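Local coordinates for SAP-like pentraxin (PDB 3FLP), which is a calcium-binding invertebrate lectin of the pentraxin family, assembled as doubly stacked rings of seven subunits, and probably recognises sugar ligands, at residues V36-K41 with Y100-V105; L163-V168 with G186-G191. One frame throughout, in Å; residues are numbered along the deposited sequence.

Contact 1 (V36-K41 with Y100-V105); sequences VCQRIK and YHVCHV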
ATOM      1  N   VAL A  36     -40.526  -0.118 -10.606  1.00  6.05           N
ATOM      2  CA  VAL A  36     -40.436  -1.433  -9.980  1.00  6.26           C
ATOM      3  C   VAL A  36     -39.535  -2.314 -10.845  1.00  8.02           C
ATOM      4  O   VAL A  36     -39.843  -2.591 -12.007  1.00  6.90           O
ATOM      5  CB  VAL A  36     -41.837  -2.091  -9.845  1.00  5.57           C
ATOM      6  CG1 VAL A  36     -41.714  -3.468  -9.180  1.00  3.33           C
ATOM      7  CG2 VAL A  36     -42.760  -1.186  -9.028  1.00  1.92           C
ATOM      8  N   CYS A  37     -38.413  -2.732 -10.271  1.00  7.97           N
ATOM      9  CA  CYS A  37     -37.449  -3.568 -10.974  1.00  9.42           C
ATOM     10  C   CYS A  37     -37.251  -4.866 -10.179  1.00  9.05           C
ATOM     11  O   CYS A  37     -37.295  -4.861  -8.949  1.00  8.00           O
ATOM     12  CB  CYS A  37     -36.088  -2.864 -11.057  1.00 12.53           C
ATOM     13  SG  CYS A  37     -35.681  -1.558 -12.282  1.00 16.95           S
ATOM     14  N   GLN A  38     -37.036  -5.974 -10.882  1.00  8.51           N
ATOM     15  CA  GLN A  38     -36.776  -7.253 -10.223  1.00  8.31           C
ATOM     16  C   GLN A  38     -36.317  -8.313 -11.214  1.00  7.60           C
ATOM     17  O   GLN A  38     -36.477  -8.164 -12.424  1.00  7.60           O
ATOM     18  CB  GLN A  38     -38.013  -7.774  -9.457  1.00  8.72           C
ATOM     19  CG  GLN A  38     -39.037  -8.521 -10.295  1.00  8.32           C
ATOM     20  CD  GLN A  38     -40.114  -7.613 -10.845  1.00 10.72           C
ATOM     21  OE1 GLN A  38     -41.042  -7.229 -10.131  1.00 10.97           O
ATOM     22  NE2 GLN A  38     -39.994  -7.254 -12.117  1.00 11.45           N
ATOM     23  N   ARG A  39     -35.732  -9.382 -10.692  1.00  7.42           N
ATOM     24  CA  ARG A  39     -35.274 -10.483 -11.527  1.00  6.56           C
ATOM     25  C   ARG A  39     -36.339 -11.574 -11.422  1.00  7.27           C
ATOM     26  O   ARG A  39     -36.770 -11.926 -10.321  1.00  7.26           O
ATOM     27  CB  ARG A  39     -33.909 -10.976 -11.031  1.00  5.63           C
ATOM     28  CG  ARG A  39     -32.805  -9.924 -11.211  1.00  5.55           C
ATOM     29  CD  ARG A  39     -31.545 -10.184 -10.381  1.00  2.28           C
ATOM     30  NE  ARG A  39     -30.737  -8.968 -10.351  1.00  3.41           N
ATOM     31  CZ  ARG A  39     -30.039  -8.507 -11.388  1.00  6.03           C
ATOM     32  NH1 ARG A  39     -30.029  -9.173 -12.542  1.00  2.38           N
ATOM     33  NH2 ARG A  39     -29.396  -7.347 -11.293  1.00  6.30           N
ATOM     34  N   ILE A  40     -36.781 -12.088 -12.564  1.00  7.49           N
ATOM     35  CA  ILE A  40     -37.805 -13.124 -12.575  1.00  8.88           C
ATOM     36  C   ILE A  40     -37.504 -14.291 -13.508  1.00  9.42           C
ATOM     37  O   ILE A  40     -36.849 -14.138 -14.547  1.00  8.08           O
ATOM     38  CB  ILE A  40     -39.203 -12.561 -12.986  1.00 10.03           C
ATOM     39  CG1 ILE A  40     -39.101 -11.851 -14.341  1.00 11.23           C
ATOM     40  CG2 ILE A  40     -39.737 -11.627 -11.911  1.00 10.61           C
ATOM     41  CD1 ILE A  40     -40.439 -11.393 -14.906  1.00 11.22           C
ATOM     42  N   LYS A  41     -37.992 -15.461 -13.104  1.00  9.18           N
ATOM     43  CA  LYS A  41     -37.861 -16.693 -13.869  1.00  8.33           C
ATOM     44  C   LYS A  41     -39.302 -17.188 -13.952  1.00  8.23           C
ATOM     45  O   LYS A  41     -39.812 -17.797 -13.018  1.00  8.57           O
ATOM     46  CB  LYS A  41     -36.996 -17.709 -13.122  1.00  6.94           C
ATOM     47  CG  LYS A  41     -36.951 -19.072 -13.807  1.00  7.84           C
ATOM     48  CD  LYS A  41     -36.313 -20.129 -12.932  1.00  5.07           C
ATOM     49  CE  LYS A  41     -34.855 -19.818 -12.649  1.00  7.22           C
ATOM     50  NZ  LYS A  41     -34.202 -20.950 -11.924  1.00  8.49           N
ATOM     51  N   TYR A 100     -34.607 -13.334 -16.236  1.00  7.07           N
ATOM     52  CA  TYR A 100     -34.678 -12.096 -17.008  1.00  6.64           C
ATOM     53  C   TYR A 100     -34.819 -10.952 -16.018  1.00  6.99           C
ATOM     54  O   TYR A 100     -35.383 -11.127 -14.938  1.00  7.34           O
ATOM     55  CB  TYR A 100     -35.894 -12.090 -17.948  1.00  5.29           C
ATOM     56  CG  TYR A 100     -35.912 -13.234 -18.931  1.00  7.14           C
ATOM     57  CD1 TYR A 100     -36.525 -14.444 -18.609  1.00  5.81           C
ATOM     58  CD2 TYR A 100     -35.254 -13.131 -20.156  1.00  9.05           C
ATOM     59  CE1 TYR A 100     -36.479 -15.525 -19.475  1.00  8.57           C
ATOM     60  CE2 TYR A 100     -35.195 -14.217 -21.041  1.00  8.05           C
ATOM     61  CZ  TYR A 100     -35.807 -15.409 -20.692  1.00  9.68           C
ATOM     62  OH  TYR A 100     -35.731 -16.497 -21.544  1.00 11.37           O
ATOM     63  N   HIS A 101     -34.283  -9.787 -16.357  1.00  6.83           N
ATOM     64  CA  HIS A 101     -34.450  -8.648 -15.477  1.00  7.54           C
ATOM     65  C   HIS A 101     -35.554  -7.828 -16.112  1.00  7.99           C
ATOM     66  O   HIS A 101     -35.506  -7.513 -17.300  1.00  7.50           O
ATOM     67  CB  HIS A 101     -33.177  -7.805 -15.344  1.00  7.66           C
ATOM     68  CG  HIS A 101     -33.293  -6.723 -14.313  1.00 10.53           C
ATOM     69  ND1 HIS A 101     -33.901  -5.511 -14.569  1.00 10.90           N
ATOM     70  CD2 HIS A 101     -32.956  -6.703 -13.000  1.00  9.54           C
ATOM     71  CE1 HIS A 101     -33.934  -4.794 -13.459  1.00 11.56           C
ATOM     72  NE2 HIS A 101     -33.368  -5.494 -12.493  1.00 11.19           N
ATOM     73  N   VAL A 102     -36.562  -7.500 -15.323  1.00  8.59           N
ATOM     74  CA  VAL A 102     -37.687  -6.732 -15.825  1.00  9.77           C
ATOM     75  C   VAL A 102     -37.907  -5.506 -14.959  1.00  9.85           C
ATOM     76  O   VAL A 102     -37.743  -5.550 -13.738  1.00  9.38           O
ATOM     77  CB  VAL A 102     -38.980  -7.604 -15.852  1.00 10.97           C
ATOM     78  CG1 VAL A 102     -40.212  -6.729 -16.015  1.00 10.98           C
ATOM     79  CG2 VAL A 102     -38.899  -8.604 -17.000  1.00 10.68           C
ATOM     80  N   CYS A 103     -38.260  -4.402 -15.600  1.00 10.17           N
ATOM     81  CA  CYS A 103     -38.507  -3.185 -14.869  1.00 10.41           C
ATOM     82  C   CYS A 103     -39.654  -2.388 -15.493  1.00  9.20           C
ATOM     83  O   CYS A 103     -39.758  -2.287 -16.712  1.00  7.86           O
ATOM     84  CB  CYS A 103     -37.230  -2.337 -14.814  1.00 13.38           C
ATOM     85  SG  CYS A 103     -37.294  -1.141 -13.450  1.00 24.45           S
ATOM     86  N   HIS A 104     -40.523  -1.855 -14.639  1.00  6.99           N
ATOM     87  CA  HIS A 104     -41.653  -1.037 -15.067  1.00  7.56           C
ATOM     88  C   HIS A 104     -41.416   0.372 -14.543  1.00  7.64           C
ATOM     89  O   HIS A 104     -41.214   0.564 -13.343  1.00  8.22           O
ATOM     90  CB  HIS A 104     -42.974  -1.549 -14.482  1.00  5.91           C
ATOM     91  CG  HIS A 104     -43.480  -2.806 -15.119  1.00  7.38           C
ATOM     92  ND1 HIS A 104     -42.837  -4.020 -14.993  1.00  6.74           N
ATOM     93  CD2 HIS A 104     -44.595  -3.045 -15.850  1.00  6.31           C
ATOM     94  CE1 HIS A 104     -43.537  -4.953 -15.613  1.00  6.13           C
ATOM     95  NE2 HIS A 104     -44.608  -4.388 -16.140  1.00  8.21           N
ATOM     96  N   VAL A 105     -41.438   1.349 -15.439  1.00  7.30           N
ATOM     97  CA  VAL A 105     -41.238   2.746 -15.072  1.00  7.68           C
ATOM     98  C   VAL A 105     -42.536   3.517 -15.309  1.00  8.56           C
ATOM     99  O   VAL A 105     -43.052   3.541 -16.428  1.00  8.09           O
ATOM    100  CB  VAL A 105     -40.113   3.369 -15.924  1.00  7.75           C
ATOM    101  CG1 VAL A 105     -40.054   4.871 -15.718  1.00  4.12           C
ATOM    102  CG2 VAL A 105     -38.772   2.718 -15.551  1.00  7.73           C
TER
HETATM  103  O   HOH W   1     -41.202  -4.683 -12.804  1.00  2.65           O
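Cys-37 and Cys-103 are joined by a disulfide across two neighbouring antiparallel strands of the pentraxin beta-sandwich, at a non-hydrogen-bonded pair. The SG atoms of Cys-37 and Cys-103 are 2.0 Å apart, with a torsion of -87° about the S-S bond. Val-36/His-104 and Gln-38/Val-102 flank this pair, and Ile-40/Tyr-100 follows; each of the three exchanges two N-H to O bonds. The shortest is His-104 N to Val-36 O, 2.8 Å.

Val-36 O also accepts from a water at 2.6 Å. That water in turn accepts from Gln-38 NE2 at 2.9 Å and lies 2.8 Å from His-104 ND1. One molecule therefore links two polar side chains to a strand carbonyl. The bend of Gln-38 at chi2 (-91°) lays its amide alongside Val-102, and NE2 comes beside Val-102 CB. On the same face Ile-40 CD1 packs on Val-102 CG2.

The other face carries the disulfide, His-101 and Arg-39, and helix 175-182 lies against it. Arg-39 uses its polar end elsewhere: NE forms a salt bridge with Asp-165 and NH2 donates a hydrogen bond to Ala-182 O. Tyr-100 OH is satisfied by the backbone N of Glu-95. Cys-37 SG lies at the edge of the His-101 imidazole, while CD2 of that ring sits over the centre of the Arg-39 guanidinium, 3.7 Å above its plane, with the two planes 63° apart.

Contact 2 (L163-V168 with G186-G191); sequences LSDLQV and GIRPRG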
ATOM      1  N   LEU A 163     -38.543 -15.250  -8.101  1.00  7.83           N
ATOM      2  CA  LEU A 163     -38.319 -13.812  -8.096  1.00  6.95           C
ATOM      3  C   LEU A 163     -37.235 -13.412  -7.103  1.00  6.35           C
ATOM      4  O   LEU A 163     -37.110 -14.001  -6.030  1.00  5.57           O
ATOM      5  CB  LEU A 163     -39.638 -13.102  -7.761  1.00  6.07           C
ATOM      6  CG  LEU A 163     -39.680 -11.576  -7.754  1.00  9.35           C
ATOM      7  CD1 LEU A 163     -41.105 -11.108  -8.061  1.00  8.25           C
ATOM      8  CD2 LEU A 163     -39.197 -11.050  -6.411  1.00  6.81           C
ATOM      9  N   SER A 164     -36.440 -12.416  -7.475  1.00  7.15           N
ATOM     10  CA  SER A 164     -35.398 -11.925  -6.586  1.00  7.29           C
ATOM     11  C   SER A 164     -34.981 -10.504  -6.940  1.00  6.73           C
ATOM     12  O   SER A 164     -35.339  -9.982  -7.997  1.00  7.24           O
ATOM     13  CB  SER A 164     -34.180 -12.848  -6.600  1.00  7.33           C
ATOM     14  OG  SER A 164     -33.286 -12.496  -7.626  1.00 11.41           O
ATOM     15  N   ASP A 165     -34.262  -9.872  -6.018  1.00  6.74           N
ATOM     16  CA  ASP A 165     -33.747  -8.518  -6.203  1.00  6.01           C
ATOM     17  C   ASP A 165     -34.833  -7.491  -6.562  1.00  6.61           C
ATOM     18  O   ASP A 165     -34.676  -6.709  -7.500  1.00  5.91           O
ATOM     19  CB  ASP A 165     -32.662  -8.542  -7.286  1.00  5.35           C
ATOM     20  CG  ASP A 165     -31.578  -7.500  -7.068  1.00  6.43           C
ATOM     21  OD1 ASP A 165     -31.735  -6.615  -6.196  1.00  4.58           O
ATOM     22  OD2 ASP A 165     -30.562  -7.567  -7.789  1.00  6.68           O
ATOM     23  N   LEU A 166     -35.932  -7.495  -5.811  1.00  8.11           N
ATOM     24  CA  LEU A 166     -37.021  -6.544  -6.043  1.00  7.85           C
ATOM     25  C   LEU A 166     -36.611  -5.186  -5.480  1.00  8.42           C
ATOM     26  O   LEU A 166     -36.340  -5.056  -4.286  1.00  8.52           O
ATOM     27  CB  LEU A 166     -38.308  -7.006  -5.353  1.00  6.39           C
ATOM     28  CG  LEU A 166     -39.454  -5.985  -5.281  1.00  7.09           C
ATOM     29  CD1 LEU A 166     -40.018  -5.714  -6.694  1.00  4.06           C
ATOM     30  CD2 LEU A 166     -40.545  -6.524  -4.356  1.00  5.16           C
ATOM     31  N   GLN A 167     -36.567  -4.178  -6.343  1.00  8.17           N
ATOM     32  CA  GLN A 167     -36.185  -2.832  -5.934  1.00  8.21           C
ATOM     33  C   GLN A 167     -37.229  -1.840  -6.450  1.00  8.04           C
ATOM     34  O   GLN A 167     -37.548  -1.828  -7.640  1.00  8.96           O
ATOM     35  CB  GLN A 167     -34.810  -2.486  -6.508  1.00  7.84           C
ATOM     36  CG  GLN A 167     -33.715  -3.522  -6.234  1.00  9.31           C
ATOM     37  CD  GLN A 167     -33.389  -3.692  -4.757  1.00  7.91           C
ATOM     38  OE1 GLN A 167     -33.737  -2.852  -3.923  1.00 10.97           O
ATOM     39  NE2 GLN A 167     -32.702  -4.775  -4.430  1.00  7.00           N
ATOM     40  N   VAL A 168     -37.746  -1.007  -5.550  1.00  7.08           N
ATOM     41  CA  VAL A 168     -38.773  -0.024  -5.887  1.00  5.78           C
ATOM     42  C   VAL A 168     -38.391   1.395  -5.458  1.00  6.75           C
ATOM     43  O   VAL A 168     -38.006   1.619  -4.312  1.00  6.16           O
ATOM     44  CB  VAL A 168     -40.124  -0.392  -5.202  1.00  5.10           C
ATOM     45  CG1 VAL A 168     -41.216   0.609  -5.603  1.00  2.41           C
ATOM     46  CG2 VAL A 168     -40.533  -1.830  -5.587  1.00  4.46           C
ATOM     47  N   GLY A 186     -22.963  -4.975 -11.771  1.00 24.66           N
ATOM     48  CA  GLY A 186     -22.973  -3.539 -11.557  1.00 22.73           C
ATOM     49  C   GLY A 186     -23.027  -3.196 -10.081  1.00 21.68           C
ATOM     50  O   GLY A 186     -22.650  -4.005  -9.234  1.00 21.34           O
ATOM     51  N   ILE A 187     -23.506  -1.998  -9.767  1.00 20.68           N
ATOM     52  CA  ILE A 187     -23.591  -1.559  -8.380  1.00 20.20           C
ATOM     53  C   ILE A 187     -24.754  -2.202  -7.633  1.00 17.88           C
ATOM     54  O   ILE A 187     -24.807  -2.154  -6.407  1.00 16.90           O
ATOM     55  CB  ILE A 187     -23.724  -0.024  -8.299  1.00 21.74           C
ATOM     56  CG1 ILE A 187     -25.031   0.424  -8.953  1.00 23.21           C
ATOM     57  CG2 ILE A 187     -22.538   0.634  -9.007  1.00 22.36           C
ATOM     58  CD1 ILE A 187     -25.233   1.925  -8.942  1.00 26.02           C
ATOM     59  N   ARG A 188     -25.675  -2.811  -8.378  1.00 16.28           N
ATOM     60  CA  ARG A 188     -26.839  -3.464  -7.787  1.00 13.90           C
ATOM     61  C   ARG A 188     -27.521  -2.547  -6.760  1.00 13.62           C
ATOM     62  O   ARG A 188     -27.486  -2.801  -5.549  1.00 11.76           O
ATOM     63  CB  ARG A 188     -26.398  -4.779  -7.156  1.00 15.32           C
ATOM     64  CG  ARG A 188     -25.831  -5.769  -8.189  1.00 15.28           C
ATOM     65  CD  ARG A 188     -26.942  -6.336  -9.068  1.00 14.18           C
ATOM     66  NE  ARG A 188     -27.793  -7.264  -8.321  1.00 13.61           N
ATOM     67  CZ  ARG A 188     -27.464  -8.530  -8.062  1.00 14.86           C
ATOM     68  NH1 ARG A 188     -26.305  -9.012  -8.497  1.00 12.75           N
ATOM     69  NH2 ARG A 188     -28.287  -9.312  -7.366  1.00 11.77           N
ATOM     70  N   PRO A 189     -28.149  -1.461  -7.247  1.00 12.18           N
ATOM     71  CA  PRO A 189     -28.870  -0.437  -6.478  1.00 12.43           C
ATOM     72  C   PRO A 189     -30.014  -0.982  -5.631  1.00 11.69           C
ATOM     73  O   PRO A 189     -30.566  -2.040  -5.929  1.00 10.63           O
ATOM     74  CB  PRO A 189     -29.397   0.508  -7.563  1.00 10.63           C
ATOM     75  CG  PRO A 189     -28.408   0.359  -8.657  1.00 13.77           C
ATOM     76  CD  PRO A 189     -28.164  -1.127  -8.682  1.00 12.34           C
ATOM     77  N   ARG A 190     -30.371  -0.235  -4.590  1.00 11.35           N
ATOM     78  CA  ARG A 190     -31.462  -0.606  -3.695  1.00 12.77           C
ATOM     79  C   ARG A 190     -32.534   0.484  -3.754  1.00 11.72           C
ATOM     80  O   ARG A 190     -32.232   1.664  -3.593  1.00 10.67           O
ATOM     81  CB  ARG A 190     -30.960  -0.732  -2.256  1.00 14.58           C
ATOM     82  CG  ARG A 190     -29.795  -1.688  -2.071  1.00 17.37           C
ATOM     83  CD  ARG A 190     -29.265  -1.587  -0.652  1.00 20.03           C
ATOM     84  NE  ARG A 190     -28.140  -2.481  -0.410  1.00 23.51           N
ATOM     85  CZ  ARG A 190     -26.939  -2.345  -0.966  1.00 25.44           C
ATOM     86  NH1 ARG A 190     -26.693  -1.344  -1.809  1.00 25.86           N
ATOM     87  NH2 ARG A 190     -25.978  -3.212  -0.672  1.00 25.47           N
ATOM     88  N   GLY A 191     -33.781   0.086  -3.988  1.00 10.81           N
ATOM     89  CA  GLY A 191     -34.859   1.056  -4.062  1.00  9.68           C
ATOM     90  C   GLY A 191     -35.061   1.780  -2.740  1.00  9.80           C
ATOM     91  O   GLY A 191     -34.766   1.220  -1.682  1.00  9.66           O
TER
HETATM   92  O   HOH W   2     -29.932  -4.760  -6.774  1.00 12.29           O
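Bends at chi2 (-72°) and chi3 (-71°) fold the Arg-188 chain back, bringing NE and NH2 to Asp-165. Both nitrogens bind one oxygen in a side-on salt bridge. Arg-188 NE reaches Asp-165 OD2 at 2.8 Å, nearly along the C-O axis. NH2 comes to the same oxygen from above the carboxylate plane. The carboxylate and guanidinium planes are 53° apart. OD2 is also the salt-bridge partner of Arg-39, and Arg-188 NH2 has a second one in Asp-6, so the charges form a network that probably keeps Asp-165 ionised.

In the pentraxin fold this contact ties the loop after helix 175-182 to strand 161-169 of the sandwich. Asp-165 OD1 takes a nearly straight bond from Gln-167 NE2 at 2.7 Å, which fixes the rotation of the Gln-167 amide. The amide's other end then faces the loop: Gln-167 OE1 accepts from Gly-191 N at 2.9 Å. A water lies within hydrogen-bonding distance of Asp-165 OD1 and Pro-189 O, between strand and loop. Pro-189 also packs on Leu-217 of a neighbouring subunit. Beyond the amide, Gly-191 CA lies 3.2 Å from Val-168 O, a close CA-H...O contact.

Contacts 1 and 2 lie with their centres about 9 Å apart and follow one another along the chain. They meet because strands 33-42 and 161-169 are neighbours in the same sheet. Arg-39 N lies 2.8 Å from Ser-164 O, and Cys-37 O is equally close to Gln-167 N; both are probable hydrogen bonds. Val-36 CG1 packs on Leu-166 CD1 at 3.8 Å. Among the side chains, Arg-39 of contact 1 and Arg-188 of contact 2 meet at Asp-165. Neither contact supplies a calcium ligand: the side chain of Val-36 is about 12 Å from that of Gln-146, a calcium ligand, and contact 2 is remote from the calcium ions.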